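Local structure of aromatic-amino-acid:2-oxoglutarate transaminase (Candida albicans, 6HND) at residues Leu121-Leu124 against Ala125-Leu128. The protein probably transfers amino groups between aromatic amino acids and 2-oxoglutarate, using pyridoxal 5'-phosphate as its cofactor. Residues are numbered along the deposited sequence; the frame is centred on the assembly and turned at random.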
ATOM      1  N   LEU B 121     -22.425  -4.955  -2.803  1.00 41.52           N
ATOM      2  CA  LEU B 121     -21.992  -3.559  -2.529  1.00 44.20           C
ATOM      3  C   LEU B 121     -21.209  -3.497  -1.226  1.00 39.81           C
ATOM      4  O   LEU B 121     -21.468  -4.297  -0.334  1.00 39.04           O
ATOM      5  CB  LEU B 121     -23.203  -2.632  -2.431  1.00 44.42           C
ATOM      6  CG  LEU B 121     -24.049  -2.514  -3.693  1.00 44.90           C
ATOM      7  CD1 LEU B 121     -25.243  -1.588  -3.455  1.00 42.70           C
ATOM      8  CD2 LEU B 121     -23.206  -2.022  -4.849  1.00 45.66           C
ATOM      9  N   ILE B 122     -20.302  -2.527  -1.136  1.00 41.83           N
ATOM     10  CA  ILE B 122     -19.610  -2.157   0.130  1.00 37.51           C
ATOM     11  C   ILE B 122     -20.195  -0.829   0.596  1.00 36.93           C
ATOM     12  O   ILE B 122     -20.223   0.084  -0.212  1.00 39.04           O
ATOM     13  CB  ILE B 122     -18.090  -2.111  -0.076  1.00 35.85           C
ATOM     14  CG1 ILE B 122     -17.610  -3.342  -0.845  1.00 34.39           C
ATOM     15  CG2 ILE B 122     -17.377  -1.980   1.252  1.00 38.10           C
ATOM     16  CD1 ILE B 122     -16.171  -3.259  -1.294  1.00 35.24           C
ATOM     17  N   ASP B 123     -20.667  -0.767   1.842  1.00 36.02           N
ATOM     18  CA  ASP B 123     -21.156   0.471   2.490  1.00 37.89           C
ATOM     19  C   ASP B 123     -19.970   1.178   3.164  1.00 37.90           C
ATOM     20  O   ASP B 123     -18.855   0.567   3.275  1.00 32.26           O
ATOM     21  CB  ASP B 123     -22.327   0.169   3.431  1.00 41.66           C
ATOM     22  CG  ASP B 123     -22.044  -0.842   4.529  1.00 40.29           C
ATOM     23  OD1 ASP B 123     -20.871  -0.981   4.879  1.00 39.01           O
ATOM     24  OD2 ASP B 123     -23.018  -1.471   5.039  1.00 38.35           O
ATOM     25  N   LEU B 124     -20.171   2.419   3.598  1.00 35.64           N
ATOM     26  CA  LEU B 124     -19.068   3.193   4.216  1.00 39.91           C
ATOM     27  C   LEU B 124     -18.824   2.705   5.653  1.00 41.53           C
ATOM     28  O   LEU B 124     -17.663   2.788   6.106  1.00 39.03           O
ATOM     29  CB  LEU B 124     -19.383   4.683   4.169  1.00 40.20           C
ATOM     30  CG  LEU B 124     -19.554   5.271   2.769  1.00 44.73           C
ATOM     31  CD1 LEU B 124     -19.975   6.733   2.869  1.00 46.69           C
ATOM     32  CD2 LEU B 124     -18.276   5.151   1.955  1.00 46.60           C
ATOM     33  N   ALA B 125     -19.838   2.173   6.345  1.00 42.53           N
ATOM     34  CA  ALA B 125     -19.666   1.607   7.710  1.00 43.00           C
ATOM     35  C   ALA B 125     -18.566   0.528   7.681  1.00 39.94           C
ATOM     36  O   ALA B 125     -17.668   0.524   8.560  1.00 36.05           O
ATOM     37  CB  ALA B 125     -20.980   1.068   8.231  1.00 44.90           C
ATOM     38  N   ARG B 126     -18.580  -0.330   6.677  1.00 36.37           N
ATOM     39  CA  ARG B 126     -17.501  -1.340   6.522  1.00 41.18           C
ATOM     40  C   ARG B 126     -16.334  -0.790   5.681  1.00 38.99           C
ATOM     41  O   ARG B 126     -15.176  -1.128   6.002  1.00 38.81           O
ATOM     42  CB  ARG B 126     -18.113  -2.638   6.004  1.00 41.42           C
ATOM     43  CG  ARG B 126     -18.826  -3.377   7.123  1.00 47.74           C
ATOM     44  CD  ARG B 126     -19.724  -4.481   6.655  1.00 52.33           C
ATOM     45  NE  ARG B 126     -20.920  -3.940   6.027  1.00 54.38           N
ATOM     46  CZ  ARG B 126     -21.911  -4.695   5.592  1.00 51.07           C
ATOM     47  NH1 ARG B 126     -21.832  -6.003   5.747  1.00 52.97           N
ATOM     48  NH2 ARG B 126     -22.958  -4.157   4.997  1.00 47.29           N
ATOM     49  N   GLY B 127     -16.617   0.023   4.657  1.00 38.01           N
ATOM     50  CA  GLY B 127     -15.603   0.517   3.704  1.00 36.72           C
ATOM     51  C   GLY B 127     -14.558   1.381   4.388  1.00 36.08           C
ATOM     52  O   GLY B 127     -13.360   1.291   4.022  1.00 36.94           O
ATOM     53  N   LEU B 128     -14.997   2.186   5.354  1.00 34.03           N
ATOM     54  CA  LEU B 128     -14.134   3.066   6.162  1.00 34.63           C
ATOM     55  C   LEU B 128     -13.651   2.403   7.458  1.00 36.39           C
ATOM     56  O   LEU B 128     -12.818   3.045   8.182  1.00 34.13           O
ATOM     57  CB  LEU B 128     -14.931   4.334   6.420  1.00 34.88           C
ATOM     58  CG  LEU B 128     -15.220   5.097   5.149  1.00 33.44           C
ATOM     59  CD1 LEU B 128     -16.066   6.318   5.435  1.00 38.04           C
ATOM     60  CD2 LEU B 128     -13.911   5.466   4.488  1.00 36.42           C
TER
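Arg-126 folds its side chain back over the start of its own helix and takes the carboxylate of Asp-123 side-on, through NE and NH2. The NH2 bond is short and nearly straight: Arg-126 NH2 ends on Asp-123 OD2 at 2.7 Å, with the oxygen lying close to the guanidinium plane but approached from above the carboxylate plane. Arg-126 NE reaches the syn side of Asp-123 OD1 at 3.2 Å and makes a weak bond to OD2 as well. The planes of the two flat groups are 44° apart, so that the side-on pair of contacts is not coplanar. A bend at chi3 of Arg-126 (-72°) brings the guanidinium back to the acid. Asp-123 OD1 also accepts a bond from the backbone N of Arg-126 at 3.0 Å, and this donor and NE come to it from opposite faces of the carboxylate. CG of Asp-123 sits between its backbone N and carbonyl carbon (chi1 57°), which turns OD1 toward that amide.

Asp-123 is thus the N-cap of the short helix 124-127, its acid engaged by both main chain and side chain of the third residue beyond it; the negative charge there would also be expected to suit the helix dipole. Behind the cap, Gly-127 N donates to Asp-123 O at 2.7 Å and Leu-128 N to Leu-124 O at 2.8 Å. CG2 of Ile-122 rests against CA of Gly-127, 3.9 Å away, while CD1 of Leu-128 meets CB of Leu-124 at the same separation.

Farther out, Thr-116 N gives Asp-123 OD2 a further bond, and Asn-383 ND2 of helix 375-388 binds Ile-122 O. Leu-124 packs on Ile-53 and Ile-56 of strand 53-60, whereas Leu-128 reaches Ala-344 of the second subunit, placing this turn at the dimer interface.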